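Local coordinates for arginine decarboxylase, A207R protein (Paramecium bursaria Chlorella virus 1, PDB 2NVA) that decarboxylates arginine to agmatine with the help of pyridoxal 5'-phosphate, as an enzyme encoded by a virus of Chlorella algae, at residues His12-Ser23 against Phe364-Ile372. Numbering follows the deposited sequence.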
ATOM      1  N   HIS A  12     -26.179   5.876  14.283  1.00 13.86           N
ATOM      2  CA  HIS A  12     -24.951   6.668  14.394  1.00 14.45           C
ATOM      3  C   HIS A  12     -24.980   7.788  13.351  1.00 14.86           C
ATOM      4  O   HIS A  12     -24.214   7.753  12.379  1.00 15.06           O
ATOM      5  CB  HIS A  12     -23.713   5.762  14.233  1.00 14.64           C
ATOM      6  CG  HIS A  12     -23.608   4.721  15.295  1.00 15.52           C
ATOM      7  ND1 HIS A  12     -24.293   3.525  15.237  1.00 16.76           N
ATOM      8  CD2 HIS A  12     -22.933   4.709  16.470  1.00 16.87           C
ATOM      9  CE1 HIS A  12     -24.045   2.819  16.330  1.00 17.81           C
ATOM     10  NE2 HIS A  12     -23.216   3.515  17.090  1.00 18.01           N
ATOM     11  N   PRO A  13     -25.875   8.786  13.532  1.00 14.83           N
ATOM     12  CA  PRO A  13     -26.051   9.793  12.499  1.00 15.03           C
ATOM     13  C   PRO A  13     -24.827  10.694  12.296  1.00 15.44           C
ATOM     14  O   PRO A  13     -24.767  11.422  11.317  1.00 15.53           O
ATOM     15  CB  PRO A  13     -27.259  10.598  12.993  1.00 15.35           C
ATOM     16  CG  PRO A  13     -27.246  10.428  14.456  1.00 14.97           C
ATOM     17  CD  PRO A  13     -26.767   9.039  14.689  1.00 14.79           C
ATOM     18  N   HIS A  14     -23.863  10.643  13.205  1.00 15.54           N
ATOM     19  CA  HIS A  14     -22.656  11.453  13.044  1.00 16.14           C
ATOM     20  C   HIS A  14     -21.473  10.655  12.529  1.00 15.98           C
ATOM     21  O   HIS A  14     -20.315  11.104  12.587  1.00 15.96           O
ATOM     22  CB  HIS A  14     -22.369  12.212  14.327  1.00 16.22           C
ATOM     23  CG  HIS A  14     -23.470  13.159  14.656  1.00 17.40           C
ATOM     24  ND1 HIS A  14     -24.119  13.173  15.871  1.00 17.51           N
ATOM     25  CD2 HIS A  14     -24.126  14.040  13.862  1.00 16.58           C
ATOM     26  CE1 HIS A  14     -25.083  14.079  15.837  1.00 18.21           C
ATOM     27  NE2 HIS A  14     -25.113  14.613  14.625  1.00 18.95           N
ATOM     28  N   GLN A  15     -21.772   9.480  11.989  1.00 15.64           N
ATOM     29  CA  GLN A  15     -20.750   8.663  11.326  1.00 15.25           C
ATOM     30  C   GLN A  15     -20.106   9.462  10.190  1.00 15.14           C
ATOM     31  O   GLN A  15     -20.809  10.012   9.333  1.00 14.97           O
ATOM     32  CB  GLN A  15     -21.374   7.354  10.809  1.00 14.81           C
ATOM     33  CG  GLN A  15     -20.379   6.374  10.156  1.00 14.26           C
ATOM     34  CD  GLN A  15     -19.330   5.835  11.120  1.00 14.16           C
ATOM     35  OE1 GLN A  15     -18.160   5.709  10.759  1.00 14.73           O
ATOM     36  NE2 GLN A  15     -19.737   5.516  12.334  1.00 14.15           N
ATOM     37  N   THR A  16     -18.774   9.557  10.180  1.00 14.70           N
ATOM     38  CA  THR A  16     -18.109  10.224   9.062  1.00 14.74           C
ATOM     39  C   THR A  16     -17.113   9.326   8.340  1.00 14.31           C
ATOM     40  O   THR A  16     -17.081   9.329   7.117  1.00 14.38           O
ATOM     41  CB  THR A  16     -17.400  11.556   9.439  1.00 15.60           C
ATOM     42  OG1 THR A  16     -16.441  11.318  10.476  1.00 16.73           O
ATOM     43  CG2 THR A  16     -18.394  12.561   9.932  1.00 16.33           C
ATOM     44  N   LYS A  17     -16.305   8.581   9.090  1.00 13.83           N
ATOM     45  CA  LYS A  17     -15.328   7.648   8.505  1.00 13.79           C
ATOM     46  C   LYS A  17     -16.021   6.512   7.764  1.00 13.32           C
ATOM     47  O   LYS A  17     -17.147   6.150   8.093  1.00 12.83           O
ATOM     48  CB  LYS A  17     -14.468   6.996   9.589  1.00 13.91           C
ATOM     49  CG  LYS A  17     -13.744   7.921  10.523  1.00 14.57           C
ATOM     50  CD  LYS A  17     -12.902   7.056  11.460  1.00 15.39           C
ATOM     51  CE  LYS A  17     -12.570   7.756  12.745  1.00 17.70           C
ATOM     52  NZ  LYS A  17     -11.636   8.887  12.526  1.00 18.06           N
ATOM     53  N   SER A  18     -15.334   5.933   6.779  1.00 12.79           N
ATOM     54  CA  SER A  18     -15.802   4.689   6.188  1.00 12.79           C
ATOM     55  C   SER A  18     -15.803   3.618   7.280  1.00 12.40           C
ATOM     56  O   SER A  18     -15.115   3.765   8.290  1.00 12.49           O
ATOM     57  CB  SER A  18     -14.915   4.272   5.031  1.00 12.77           C
ATOM     58  OG  SER A  18     -13.593   4.021   5.485  1.00 14.43           O
ATOM     59  N   PHE A  19     -16.591   2.566   7.103  1.00 12.21           N
ATOM     60  CA  PHE A  19     -16.688   1.548   8.161  1.00 12.25           C
ATOM     61  C   PHE A  19     -16.941   0.150   7.615  1.00 12.41           C
ATOM     62  O   PHE A  19     -17.690  -0.031   6.650  1.00 12.43           O
ATOM     63  CB  PHE A  19     -17.731   1.934   9.243  1.00 12.02           C
ATOM     64  CG  PHE A  19     -19.159   2.086   8.730  1.00 12.22           C
ATOM     65  CD1 PHE A  19     -20.061   1.016   8.802  1.00 12.80           C
ATOM     66  CD2 PHE A  19     -19.615   3.308   8.222  1.00 12.60           C
ATOM     67  CE1 PHE A  19     -21.387   1.162   8.358  1.00 13.08           C
ATOM     68  CE2 PHE A  19     -20.923   3.461   7.757  1.00 12.47           C
ATOM     69  CZ  PHE A  19     -21.820   2.389   7.833  1.00 12.44           C
ATOM     70  N   TYR A  20     -16.287  -0.825   8.240  1.00 12.59           N
ATOM     71  CA  TYR A  20     -16.531  -2.231   7.963  1.00 12.12           C
ATOM     72  C   TYR A  20     -17.684  -2.700   8.827  1.00 12.59           C
ATOM     73  O   TYR A  20     -17.766  -2.317   9.997  1.00 12.91           O
ATOM     74  CB  TYR A  20     -15.293  -3.064   8.289  1.00 13.08           C
ATOM     75  CG  TYR A  20     -14.155  -2.822   7.333  1.00 11.75           C
ATOM     76  CD1 TYR A  20     -14.007  -3.607   6.181  1.00 12.11           C
ATOM     77  CD2 TYR A  20     -13.231  -1.813   7.568  1.00 12.14           C
ATOM     78  CE1 TYR A  20     -12.963  -3.385   5.286  1.00 12.58           C
ATOM     79  CE2 TYR A  20     -12.182  -1.575   6.673  1.00 12.40           C
ATOM     80  CZ  TYR A  20     -12.053  -2.364   5.538  1.00 12.76           C
ATOM     81  OH  TYR A  20     -11.014  -2.140   4.663  1.00 12.39           O
ATOM     82  N   VAL A  21     -18.576  -3.505   8.249  1.00 12.19           N
ATOM     83  CA  VAL A  21     -19.600  -4.204   9.038  1.00 12.56           C
ATOM     84  C   VAL A  21     -19.263  -5.682   8.947  1.00 12.46           C
ATOM     85  O   VAL A  21     -19.346  -6.276   7.867  1.00 13.00           O
ATOM     86  CB  VAL A  21     -21.044  -3.936   8.531  1.00 12.34           C
ATOM     87  CG1 VAL A  21     -22.072  -4.707   9.386  1.00 12.88           C
ATOM     88  CG2 VAL A  21     -21.330  -2.437   8.504  1.00 13.30           C
ATOM     89  N   SER A  22     -18.878  -6.256  10.085  1.00 12.51           N
ATOM     90  CA  SER A  22     -18.305  -7.601  10.118  1.00 12.58           C
ATOM     91  C   SER A  22     -19.212  -8.559  10.860  1.00 12.67           C
ATOM     92  O   SER A  22     -19.786  -8.191  11.886  1.00 12.53           O
ATOM     93  CB  SER A  22     -16.928  -7.549  10.782  1.00 13.28           C
ATOM     94  OG  SER A  22     -16.086  -6.657  10.061  1.00 12.84           O
ATOM     95  N   SER A  23     -19.342  -9.777  10.345  1.00 13.23           N
ATOM     96  CA  SER A  23     -20.241 -10.762  10.955  1.00 13.85           C
ATOM     97  C   SER A  23     -19.554 -12.086  11.282  1.00 13.61           C
ATOM     98  O   SER A  23     -19.330 -12.909  10.391  1.00 13.02           O
ATOM     99  CB  SER A  23     -21.465 -11.019  10.074  1.00 15.16           C
ATOM    100  OG  SER A  23     -21.056 -11.144   8.722  1.00 17.90           O
ATOM    101  N   PHE A 364      -5.312  10.073   5.030  1.00 12.68           N
ATOM    102  CA  PHE A 364      -6.583   9.324   5.041  1.00 13.14           C
ATOM    103  C   PHE A 364      -6.353   7.921   5.609  1.00 13.39           C
ATOM    104  O   PHE A 364      -5.380   7.711   6.330  1.00 13.56           O
ATOM    105  CB  PHE A 364      -7.186   9.273   3.635  1.00 12.95           C
ATOM    106  CG  PHE A 364      -7.484  10.620   3.062  1.00 12.90           C
ATOM    107  CD1 PHE A 364      -8.451  11.445   3.653  1.00 13.70           C
ATOM    108  CD2 PHE A 364      -6.794  11.086   1.950  1.00 12.83           C
ATOM    109  CE1 PHE A 364      -8.741  12.702   3.129  1.00 14.00           C
ATOM    110  CE2 PHE A 364      -7.070  12.362   1.420  1.00 13.70           C
ATOM    111  CZ  PHE A 364      -8.041  13.163   1.996  1.00 13.52           C
ATOM    112  N   GLY A 365      -7.226   6.962   5.293  1.00 13.46           N
ATOM    113  CA  GLY A 365      -7.002   5.584   5.738  1.00 14.00           C
ATOM    114  C   GLY A 365      -7.721   5.184   7.013  1.00 13.84           C
ATOM    115  O   GLY A 365      -7.686   4.019   7.391  1.00 14.50           O
ATOM    116  N   GLU A 366      -8.400   6.124   7.661  1.00 13.91           N
ATOM    117  CA  GLU A 366      -9.113   5.810   8.901  1.00 14.04           C
ATOM    118  C   GLU A 366     -10.427   5.114   8.593  1.00 13.57           C
ATOM    119  O   GLU A 366     -11.052   5.361   7.555  1.00 12.90           O
ATOM    120  CB  GLU A 366      -9.342   7.069   9.741  1.00 14.35           C
ATOM    121  CG  GLU A 366      -8.037   7.695  10.209  1.00 15.81           C
ATOM    122  CD  GLU A 366      -8.188   8.480  11.466  1.00 18.44           C
ATOM    123  OE1 GLU A 366      -8.746   9.603  11.403  1.00 18.16           O
ATOM    124  OE2 GLU A 366      -7.744   7.988  12.538  1.00 19.13           O
ATOM    125  N   TYR A 367     -10.825   4.231   9.499  1.00 13.31           N
ATOM    126  CA  TYR A 367     -12.097   3.528   9.363  1.00 12.54           C
ATOM    127  C   TYR A 367     -12.565   3.053  10.723  1.00 13.09           C
ATOM    128  O   TYR A 367     -11.760   2.869  11.644  1.00 12.81           O
ATOM    129  CB  TYR A 367     -11.978   2.336   8.391  1.00 12.45           C
ATOM    130  CG  TYR A 367     -10.968   1.289   8.820  1.00 12.24           C
ATOM    131  CD1 TYR A 367     -11.328   0.244   9.658  1.00 12.96           C
ATOM    132  CD2 TYR A 367      -9.653   1.342   8.368  1.00 12.02           C
ATOM    133  CE1 TYR A 367     -10.411  -0.715  10.065  1.00 13.40           C
ATOM    134  CE2 TYR A 367      -8.729   0.381   8.765  1.00 13.25           C
ATOM    135  CZ  TYR A 367      -9.114  -0.641   9.613  1.00 14.42           C
ATOM    136  OH  TYR A 367      -8.201  -1.605  10.011  1.00 13.91           O
ATOM    137  N   ASP A 368     -13.871   2.865  10.838  1.00 12.70           N
ATOM    138  CA  ASP A 368     -14.462   2.210  12.013  1.00 12.81           C
ATOM    139  C   ASP A 368     -14.837   0.765  11.688  1.00 12.73           C
ATOM    140  O   ASP A 368     -14.868   0.365  10.524  1.00 12.38           O
ATOM    141  CB  ASP A 368     -15.720   2.969  12.448  1.00 13.22           C
ATOM    142  CG  ASP A 368     -15.412   4.362  12.992  1.00 15.02           C
ATOM    143  OD1 ASP A 368     -14.409   4.508  13.728  1.00 15.25           O
ATOM    144  OD2 ASP A 368     -16.177   5.302  12.693  1.00 14.66           O
ATOM    145  N   VAL A 369     -15.140  -0.017  12.727  1.00 13.06           N
ATOM    146  CA  VAL A 369     -15.594  -1.387  12.534  1.00 13.11           C
ATOM    147  C   VAL A 369     -16.810  -1.625  13.418  1.00 12.95           C
ATOM    148  O   VAL A 369     -16.757  -1.367  14.620  1.00 13.09           O
ATOM    149  CB  VAL A 369     -14.485  -2.427  12.875  1.00 13.86           C
ATOM    150  CG1 VAL A 369     -14.970  -3.833  12.559  1.00 13.21           C
ATOM    151  CG2 VAL A 369     -13.195  -2.145  12.082  1.00 13.27           C
ATOM    152  N   TYR A 370     -17.894  -2.109  12.818  1.00 12.69           N
ATOM    153  CA  TYR A 370     -19.102  -2.487  13.570  1.00 12.95           C
ATOM    154  C   TYR A 370     -19.303  -3.981  13.439  1.00 12.38           C
ATOM    155  O   TYR A 370     -19.251  -4.515  12.327  1.00 12.82           O
ATOM    156  CB  TYR A 370     -20.328  -1.789  12.985  1.00 12.85           C
ATOM    157  CG  TYR A 370     -20.376  -0.304  13.263  1.00 13.39           C
ATOM    158  CD1 TYR A 370     -20.900   0.185  14.461  1.00 13.83           C
ATOM    159  CD2 TYR A 370     -19.911   0.608  12.325  1.00 13.51           C
ATOM    160  CE1 TYR A 370     -20.956   1.560  14.720  1.00 15.24           C
ATOM    161  CE2 TYR A 370     -19.951   1.977  12.571  1.00 14.38           C
ATOM    162  CZ  TYR A 370     -20.452   2.445  13.767  1.00 14.97           C
ATOM    163  OH  TYR A 370     -20.517   3.802  13.996  1.00 15.95           O
ATOM    164  N   TYR A 371     -19.527  -4.656  14.559  1.00 12.51           N
ATOM    165  CA  TYR A 371     -19.782  -6.089  14.542  1.00 12.89           C
ATOM    166  C   TYR A 371     -21.268  -6.353  14.722  1.00 13.08           C
ATOM    167  O   TYR A 371     -21.924  -5.721  15.552  1.00 13.45           O
ATOM    168  CB  TYR A 371     -18.987  -6.808  15.641  1.00 12.83           C
ATOM    169  CG  TYR A 371     -17.504  -6.570  15.522  1.00 13.65           C
ATOM    170  CD1 TYR A 371     -16.745  -7.271  14.586  1.00 12.88           C
ATOM    171  CD2 TYR A 371     -16.865  -5.629  16.328  1.00 13.35           C
ATOM    172  CE1 TYR A 371     -15.387  -7.043  14.456  1.00 12.34           C
ATOM    173  CE2 TYR A 371     -15.505  -5.389  16.209  1.00 13.75           C
ATOM    174  CZ  TYR A 371     -14.770  -6.108  15.272  1.00 13.00           C
ATOM    175  OH  TYR A 371     -13.417  -5.877  15.156  1.00 13.62           O
ATOM    176  N   ILE A 372     -21.798  -7.266  13.918  1.00 13.61           N
ATOM    177  CA  ILE A 372     -23.217  -7.644  14.000  1.00 14.30           C
ATOM    178  C   ILE A 372     -23.341  -9.133  14.285  1.00 14.43           C
ATOM    179  O   ILE A 372     -22.351  -9.865  14.302  1.00 13.94           O
ATOM    180  CB  ILE A 372     -23.979  -7.282  12.715  1.00 14.45           C
ATOM    181  CG1 ILE A 372     -23.313  -7.937  11.491  1.00 15.21           C
ATOM    182  CG2 ILE A 372     -24.072  -5.743  12.569  1.00 14.97           C
ATOM    183  CD1 ILE A 372     -24.182  -7.979  10.249  1.00 17.38           C
ATOM    184  OXT ILE A 372     -24.442  -9.655  14.514  1.00 14.73           O
TER
HETATM  185  O   HOH W   1     -16.813   8.477  12.014  1.00 15.40           O
HETATM  186  O   HOH W   2     -12.738   6.930   5.956  1.00 12.72           O
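Y20 and V369 lie side by side in a parallel strand pair, strand 18-22 against the C-terminal strand 367-371. Five backbone hydrogen bonds join them. The straightest is Y370 N to Y20 O at 2.8 Å, with an N-H...O angle of 175°. S22 N then bonds to Y370 O, and I372 N to S22 O extends the series to the chain end. Aromatic contacts flank this backbone on both faces of the sheet. On one, Y370 and F19 form an offset edge-to-face pair, the edge of Y370 toward the F19 ring; F19 CD1 lies 3.5 Å from Y370 CD2. The same tyrosine turns an edge to the face of H12, where Y370 OH lies 3.5 Å from H12 CG. Y370 has CG beside its own backbone N (chi1 -72°), which carries the ring toward these two partners. On the other face, Y20 presents an edge to the Y367 ring; the planes stand at 79°. The salt bridge and the bridging waters between the segments lie near the start of the pair. K17 NZ makes a salt bridge to E366 OE1 at 3.2 Å, weak as a hydrogen bond. One water links S18 N to E366 O. Strand 18-22 also pairs antiparallel with strand 262-274, so it lies between that strand and 367-371 in the mixed sheet, apart from the pyridoxal-binding TIM barrel. Helix 2-11 packs on the side of F19 and Y370.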